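Local coordinates for hypothetical protein (Rhodococcus sp., PDB 2NS0) that is of unknown function, but has a small fold of three helices and an antiparallel sheet, consistent with a helix-turn-helix type of fold, at residues E9-I12 / R13-D17; L42-P45 / V46-A49; V67-P70 / R71-R74. One frame throughout, in Å; residues are numbered along the deposited sequence.

Interaction 1: E9-I12 / R13-D17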
loop_
_atom_site.group_PDB
_atom_site.type_symbol
_atom_site.label_atom_id
_atom_site.label_comp_id
_atom_site.label_asym_id
_atom_site.label_seq_id
_atom_site.Cartn_x
_atom_site.Cartn_y
_atom_site.Cartn_z
ATOM N N GLU A 9 1.591 -6.160 5.034
ATOM C CA GLU A 9 0.154 -6.116 4.961
ATOM C C GLU A 9 -0.465 -5.421 6.168
ATOM O O GLU A 9 -1.368 -4.601 6.012
ATOM C CB GLU A 9 -0.436 -7.504 4.695
ATOM C CG GLU A 9 -0.172 -7.996 3.240
ATOM C CD GLU A 9 -0.360 -9.513 3.089
ATOM O OE1 GLU A 9 -1.140 -10.096 3.882
ATOM O OE2 GLU A 9 0.291 -10.129 2.214
ATOM N N GLU A 10 0.019 -5.761 7.357
ATOM C CA GLU A 10 -0.483 -5.215 8.632
ATOM C C GLU A 10 -0.175 -3.746 8.730
ATOM O O GLU A 10 -0.960 -2.986 9.250
ATOM C CB GLU A 10 0.145 -5.971 9.820
ATOM C CG GLU A 10 0.184 -5.193 11.166
ATOM C CD GLU A 10 -1.191 -4.843 11.744
ATOM O OE1 GLU A 10 -2.213 -5.226 11.135
ATOM O OE2 GLU A 10 -1.255 -4.178 12.827
ATOM N N CYS A 11 0.968 -3.335 8.189
ATOM C CA CYS A 11 1.334 -1.921 8.169
ATOM C C CYS A 11 0.433 -1.104 7.234
ATOM O O CYS A 11 0.012 -0.015 7.621
ATOM C CB CYS A 11 2.802 -1.741 7.801
ATOM S SG CYS A 11 3.280 -0.007 7.813
ATOM N N ILE A 12 0.150 -1.603 6.020
ATOM C CA ILE A 12 -0.850 -0.966 5.126
ATOM C C ILE A 12 -2.171 -0.768 5.870
ATOM O O ILE A 12 -2.749 0.347 5.863
ATOM C CB ILE A 12 -1.082 -1.766 3.812
ATOM C CG1 ILE A 12 0.146 -1.699 2.910
ATOM C CG2 ILE A 12 -2.298 -1.190 2.992
ATOM C CD1 ILE A 12 0.220 -2.803 1.833
ATOM N N ARG A 13 -2.647 -1.823 6.537
ATOM C CA ARG A 13 -3.946 -1.749 7.270
ATOM C C ARG A 13 -3.868 -0.743 8.397
ATOM O O ARG A 13 -4.768 0.041 8.583
ATOM C CB ARG A 13 -4.392 -3.099 7.832
ATOM C CG ARG A 13 -4.792 -4.073 6.746
ATOM C CD ARG A 13 -5.341 -5.337 7.360
ATOM N NE ARG A 13 -5.571 -6.382 6.377
ATOM C CZ ARG A 13 -4.948 -7.551 6.359
ATOM N NH1 ARG A 13 -4.009 -7.808 7.247
ATOM N NH2 ARG A 13 -5.252 -8.469 5.446
ATOM N N ALA A 14 -2.778 -0.769 9.132
ATOM C CA ALA A 14 -2.605 0.091 10.283
ATOM C C ALA A 14 -2.571 1.543 9.847
ATOM O O ALA A 14 -3.182 2.391 10.510
ATOM C CB ALA A 14 -1.317 -0.253 11.014
ATOM N N LEU A 15 -1.824 1.851 8.775
ATOM C CA LEU A 15 -1.748 3.246 8.315
ATOM C C LEU A 15 -3.096 3.703 7.749
ATOM O O LEU A 15 -3.543 4.779 8.070
ATOM C CB LEU A 15 -0.647 3.461 7.290
ATOM C CG LEU A 15 0.798 3.261 7.782
ATOM C CD1 LEU A 15 1.777 3.309 6.640
ATOM C CD2 LEU A 15 1.163 4.257 8.839
ATOM N N LEU A 16 -3.749 2.877 6.936
ATOM C CA LEU A 16 -5.056 3.247 6.365
ATOM C C LEU A 16 -6.062 3.425 7.463
ATOM O O LEU A 16 -6.852 4.398 7.436
ATOM C CB LEU A 16 -5.559 2.217 5.346
ATOM C CG LEU A 16 -4.867 2.269 3.988
ATOM C CD1 LEU A 16 -5.409 1.230 3.079
ATOM C CD2 LEU A 16 -5.071 3.609 3.321
ATOM N N ASP A 17 -6.053 2.477 8.404
ATOM C CA ASP A 17 -6.983 2.490 9.532
ATOM C C ASP A 17 -6.877 3.810 10.300
ATOM O O ASP A 17 -7.883 4.288 10.791
ATOM C CB ASP A 17 -6.815 1.293 10.484
ATOM C CG ASP A 17 -7.991 1.119 11.391
ATOM O OD1 ASP A 17 -8.972 0.450 10.987
ATOM O OD2 ASP A 17 -7.985 1.670 12.517
HETATM O O HOH W 1 -2.133 -9.919 6.249
HETATM O O HOH W 2 -3.189 -7.449 9.577
#
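The Arg13 guanidinium and the carboxylates of Glu9 and Glu10 are the flat groups here, and water links them. Backbone Glu9 O comes at the guanidinium obliquely. One water accepts from Arg13 NH1 at 3.0 Å and donates to Glu9 OE1 at 2.6 Å, while a second donates to Glu10 OE1 and takes a weak bond from the same NH1. All this happens on helix 5-18, the first of three helices in a small protein consistent with a helix-turn-helix type of fold, between residues three or four positions apart. With CG beside its backbone N (chi1 -69°) and the chain extended from there to NE, Arg13 runs back along the helix: CG passes 3.5 Å from Glu9 O and the charged end arrives near the two glutamates. The direct salt bridges go elsewhere, Arg13 NE to Glu58 and Glu9 OE2 to Arg52, which ties the polar side of the helix to helix 43-55 and the chain beyond it.

Away from the charges the contact is apolar. Cys11 SG lies anti to its own backbone N (chi1 -179°) and meets Leu15 CD1 at 3.8 Å, while Leu15 CG sits 3.4 Å from Cys11 O. An alanine at Leu15 removes CG and both methyls, and would probably leave Cys11 SG without this neighbour and open a gap toward Ile25. Ile12 and Leu16 run alongside each other into the interior, where both touch Ile79 of strand 78-81. Their closest side-chain approach is CG2 of Ile12 to CD1 of Leu16, 3.9 Å, and the backbone pairs the same two residues, Leu16 N donating to Ile12 O at 2.9 Å with an N-H...O angle of 167°.

Interaction 2: L42-P45 / V46-A49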
loop_
_atom_site.group_PDB
_atom_site.type_symbol
_atom_site.label_atom_id
_atom_site.label_comp_id
_atom_site.label_asym_id
_atom_site.label_seq_id
_atom_site.Cartn_x
_atom_site.Cartn_y
_atom_site.Cartn_z
ATOM N N LEU A 42 12.269 -1.388 0.378
ATOM C CA LEU A 42 10.930 -1.965 0.584
ATOM C C LEU A 42 9.870 -1.564 -0.445
ATOM O O LEU A 42 8.760 -2.034 -0.362
ATOM C CB LEU A 42 10.427 -1.690 2.006
ATOM C CG LEU A 42 11.269 -2.444 3.023
ATOM C CD1 LEU A 42 10.733 -2.125 4.388
ATOM C CD2 LEU A 42 11.184 -3.915 2.786
HETATM N N MSE A 43 10.237 -0.735 -1.421
HETATM C CA MSE A 43 9.271 -0.218 -2.386
HETATM C C MSE A 43 8.565 -1.308 -3.204
HETATM O O MSE A 43 7.335 -1.343 -3.243
HETATM C CB MSE A 43 9.895 0.847 -3.299
HETATM C CG MSE A 43 10.215 2.173 -2.624
HETATM SE SE MSE A 43 8.604 3.122 -1.941
HETATM C CE MSE A 43 8.279 2.081 -0.385
ATOM N N GLU A 44 9.313 -2.209 -3.838
ATOM C CA GLU A 44 8.649 -3.315 -4.562
ATOM C C GLU A 44 7.918 -4.315 -3.628
ATOM O O GLU A 44 6.811 -4.697 -3.931
ATOM C CB GLU A 44 9.597 -4.017 -5.552
ATOM C CG GLU A 44 10.114 -3.059 -6.639
ATOM C CD GLU A 44 8.975 -2.401 -7.435
ATOM O OE1 GLU A 44 8.240 -3.153 -8.115
ATOM O OE2 GLU A 44 8.802 -1.152 -7.366
ATOM N N PRO A 45 8.537 -4.750 -2.511
ATOM C CA PRO A 45 7.741 -5.511 -1.533
ATOM C C PRO A 45 6.401 -4.859 -1.097
ATOM O O PRO A 45 5.390 -5.567 -0.950
ATOM C CB PRO A 45 8.714 -5.664 -0.345
ATOM C CG PRO A 45 10.048 -5.694 -0.984
ATOM C CD PRO A 45 9.964 -4.687 -2.105
ATOM N N VAL A 46 6.384 -3.532 -0.911
ATOM C CA VAL A 46 5.165 -2.825 -0.508
ATOM C C VAL A 46 4.132 -2.864 -1.623
ATOM O O VAL A 46 2.955 -3.055 -1.360
ATOM C CB VAL A 46 5.427 -1.346 -0.081
ATOM C CG1 VAL A 46 4.138 -0.603 -0.058
ATOM C CG2 VAL A 46 6.058 -1.250 1.327
ATOM N N ARG A 47 4.553 -2.675 -2.874
ATOM C CA ARG A 47 3.652 -2.864 -4.041
ATOM C C ARG A 47 3.057 -4.255 -4.132
ATOM O O ARG A 47 1.872 -4.400 -4.465
ATOM C CB ARG A 47 4.348 -2.518 -5.355
ATOM C CG ARG A 47 4.694 -1.043 -5.445
ATOM C CD ARG A 47 5.262 -0.678 -6.827
ATOM N NE ARG A 47 5.182 0.761 -7.099
ATOM C CZ ARG A 47 4.510 1.326 -8.117
ATOM N NH1 ARG A 47 3.819 0.606 -9.009
ATOM N NH2 ARG A 47 4.520 2.634 -8.258
ATOM N N GLU A 48 3.849 -5.281 -3.832
ATOM C CA GLU A 48 3.346 -6.656 -3.855
ATOM C C GLU A 48 2.288 -6.848 -2.788
ATOM O O GLU A 48 1.241 -7.426 -3.052
ATOM C CB GLU A 48 4.465 -7.697 -3.701
ATOM C CG GLU A 48 5.421 -7.752 -4.865
ATOM C CD GLU A 48 4.790 -8.332 -6.107
ATOM O OE1 GLU A 48 3.850 -9.166 -5.999
ATOM O OE2 GLU A 48 5.241 -7.965 -7.209
ATOM N N ALA A 49 2.561 -6.336 -1.590
ATOM C CA ALA A 49 1.593 -6.379 -0.488
ATOM C C ALA A 49 0.271 -5.689 -0.814
ATOM O O ALA A 49 -0.816 -6.285 -0.610
ATOM C CB ALA A 49 2.215 -5.811 0.804
#
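Arg47 lies alongside Glu44, three residues earlier on helix 43-55, and its chain can be walked outward. CB packs 3.6 Å from Glu44 O. CG, held beside the backbone N (chi1 -66°), sits 3.5 Å from Met43 O, the carbonyl that also accepts from Arg47 N. The chain then stays extended, and CD meets Glu44 OE2 at 3.6 Å, a contact of carbon with oxygen. NE is 4.1 Å from that same Glu44 OE2, but the oxygen stands off the guanidinium plane, where none of the N-H groups is directed, so this is proximity of charge and not a salt bridge; the carboxylate and guanidinium planes are 20° apart. The tip is spoken for elsewhere: NH1 donates to Pro70 O and weakly to Ala73 O, and NH2 weakly to Gly75 O, all in the loop before strand 78-81. Glu44 comes to lie beside CD because its own chain is bent at chi2 (-57°) and curls toward the next turn.

Val46 and Leu42 face the interior. Val46 CG2 lies 3.3 Å from Leu42 O, the acceptor of Val46 N, and CE of Met43, a selenomethionine in the crystal, approaches Val46 CG2 from a partly exposed position, at 4.4 Å. Against this flank Leu8 of helix 5-18 touches Pro45, Val46 and Ala49, while Leu42 and Met43 pack on Ala31 of helix 27-34. Pro45 fits because it lies in the first turn, where its missing N-H costs no helical bond; its O still accepts from Ala49 N at 3.0 Å. Such a start, with an apolar flank set against two earlier helices, is consistent with the third helix of a helix-turn-helix bundle, although DNA binding is not established for this protein.

Interaction 3: V67-P70 / R71-R74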
loop_
_atom_site.group_PDB
_atom_site.type_symbol
_atom_site.label_atom_id
_atom_site.label_comp_id
_atom_site.label_asym_id
_atom_site.label_seq_id
_atom_site.Cartn_x
_atom_site.Cartn_y
_atom_site.Cartn_z
ATOM N N VAL A 67 -8.314 3.248 -10.899
ATOM C CA VAL A 67 -7.886 2.031 -10.206
ATOM C C VAL A 67 -6.882 1.275 -11.104
ATOM O O VAL A 67 -7.136 1.075 -12.323
ATOM C CB VAL A 67 -9.095 1.126 -9.759
ATOM C CG1 VAL A 67 -8.599 -0.269 -9.239
ATOM C CG2 VAL A 67 -9.931 1.820 -8.661
ATOM N N VAL A 68 -5.736 0.896 -10.507
ATOM C CA VAL A 68 -4.649 0.181 -11.211
ATOM C C VAL A 68 -4.122 -1.012 -10.347
ATOM O O VAL A 68 -4.373 -1.087 -9.137
ATOM C CB VAL A 68 -3.415 1.142 -11.567
ATOM C CG1 VAL A 68 -3.787 2.302 -12.542
ATOM C CG2 VAL A 68 -2.740 1.682 -10.261
ATOM N N ASP A 69 -3.352 -1.905 -10.981
ATOM C CA ASP A 69 -2.623 -2.947 -10.300
ATOM C C ASP A 69 -1.266 -2.338 -9.959
ATOM O O ASP A 69 -0.526 -1.929 -10.876
ATOM C CB ASP A 69 -2.429 -4.114 -11.286
ATOM C CG ASP A 69 -1.700 -5.319 -10.670
ATOM O OD1 ASP A 69 -1.050 -5.214 -9.632
ATOM O OD2 ASP A 69 -1.739 -6.378 -11.293
ATOM N N PRO A 70 -0.914 -2.290 -8.650
ATOM C CA PRO A 70 0.366 -1.717 -8.179
ATOM C C PRO A 70 1.578 -2.498 -8.677
ATOM O O PRO A 70 2.692 -1.967 -8.710
ATOM C CB PRO A 70 0.290 -1.909 -6.655
ATOM C CG PRO A 70 -0.584 -3.064 -6.481
ATOM C CD PRO A 70 -1.679 -2.817 -7.502
ATOM N N ARG A 71 1.355 -3.756 -9.043
ATOM C CA ARG A 71 2.440 -4.612 -9.537
ATOM C C ARG A 71 2.836 -4.245 -10.960
ATOM O O ARG A 71 3.966 -4.515 -11.368
ATOM C CB ARG A 71 2.080 -6.110 -9.386
ATOM C CG ARG A 71 2.095 -6.576 -7.918
ATOM C CD ARG A 71 1.143 -7.738 -7.680
ATOM N NE ARG A 71 -0.241 -7.365 -8.015
ATOM C CZ ARG A 71 -1.309 -8.044 -7.611
ATOM N NH1 ARG A 71 -1.178 -9.132 -6.857
ATOM N NH2 ARG A 71 -2.510 -7.635 -7.962
ATOM N N SER A 72 1.918 -3.605 -11.691
ATOM C CA SER A 72 2.102 -3.198 -13.117
ATOM C C SER A 72 2.377 -1.719 -13.354
ATOM O O SER A 72 3.026 -1.361 -14.328
ATOM C CB SER A 72 0.850 -3.511 -13.912
ATOM O OG SER A 72 0.695 -4.900 -13.967
ATOM N N ALA A 73 1.829 -0.882 -12.477
ATOM C CA ALA A 73 1.807 0.589 -12.602
ATOM C C ALA A 73 3.199 1.186 -12.441
ATOM O O ALA A 73 3.952 0.789 -11.576
ATOM C CB ALA A 73 0.833 1.234 -11.552
ATOM N N ARG A 74 3.505 2.158 -13.295
ATOM C CA ARG A 74 4.779 2.869 -13.295
ATOM C C ARG A 74 4.629 4.164 -12.502
ATOM O O ARG A 74 3.729 4.969 -12.735
ATOM C CB ARG A 74 5.230 3.161 -14.743
ATOM C CG ARG A 74 6.394 4.153 -14.850
ATOM C CD ARG A 74 6.642 4.620 -16.303
ATOM N NE ARG A 74 6.880 3.487 -17.207
ATOM C CZ ARG A 74 8.073 2.909 -17.381
ATOM N NH1 ARG A 74 9.141 3.376 -16.722
ATOM N NH2 ARG A 74 8.205 1.869 -18.219
HETATM O O HOH W 3 -1.678 -5.691 -14.153
#
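Asp69 and Arg71 form the tight part of this loop, which follows strand 66-67. Three N-H groups converge on Asp69 OD1. Arg71 N reaches it at 2.9 Å from above the carboxylate plane, closing an Asx turn. Arg71 NE comes in on the syn side at 2.8 Å with a nearly straight bond (167°), and NH2 adds a longer one of 3.3 Å, so the guanidinium grips a single oxygen side-on with that oxygen in its own plane. A bend at chi3 (-60°) turns the arginine back to do this, and the two flat groups end up 71° apart. The backbone is folded just as closely: Asp69 O accepts from both Ser72 N and Ala73 N, the latter at 3.0 Å. Val68, which also touches Val61 and Gln63 of strand 59-63, packs its CG2 on Ala73 CB at 3.8 Å.

The side toward solvent, at exposed Ser72, is looser: Asp69 OD2 and Ser72 OG do not bond directly, and a water that donates to OD2 links them. Arg71 also makes a salt bridge through NH1 to Asp55, placing it between two acids. With so many donors on one oxygen, Asp69 is likely to be held firmly as a carboxylate, its negative charge probably offset by an arginine that Asp69 and Asp55 hold between them.

How the interactions relate
The three contacts follow one another along the chain, and interaction 2 touches both of the others. Its centre is about 13 Å from that of interaction 1, and the two helices meet where Ile12 CD1 packs on Ala49 CB at 3.8 Å. It also meets the 67-74 loop, about 12 Å away between centres, through a probable hydrogen bond from Arg47 NH1 to Pro70 O, 2.8 Å, while Glu48 OE1 lies against Arg71 CD. Interactions 1 and 3 do not touch: their nearest atoms are about 8 Å apart. None of the three contacts can be tied to an active site; a glycerol near Leu16 and an ethanediol near Leu42 probably come from the crystallisation liquor.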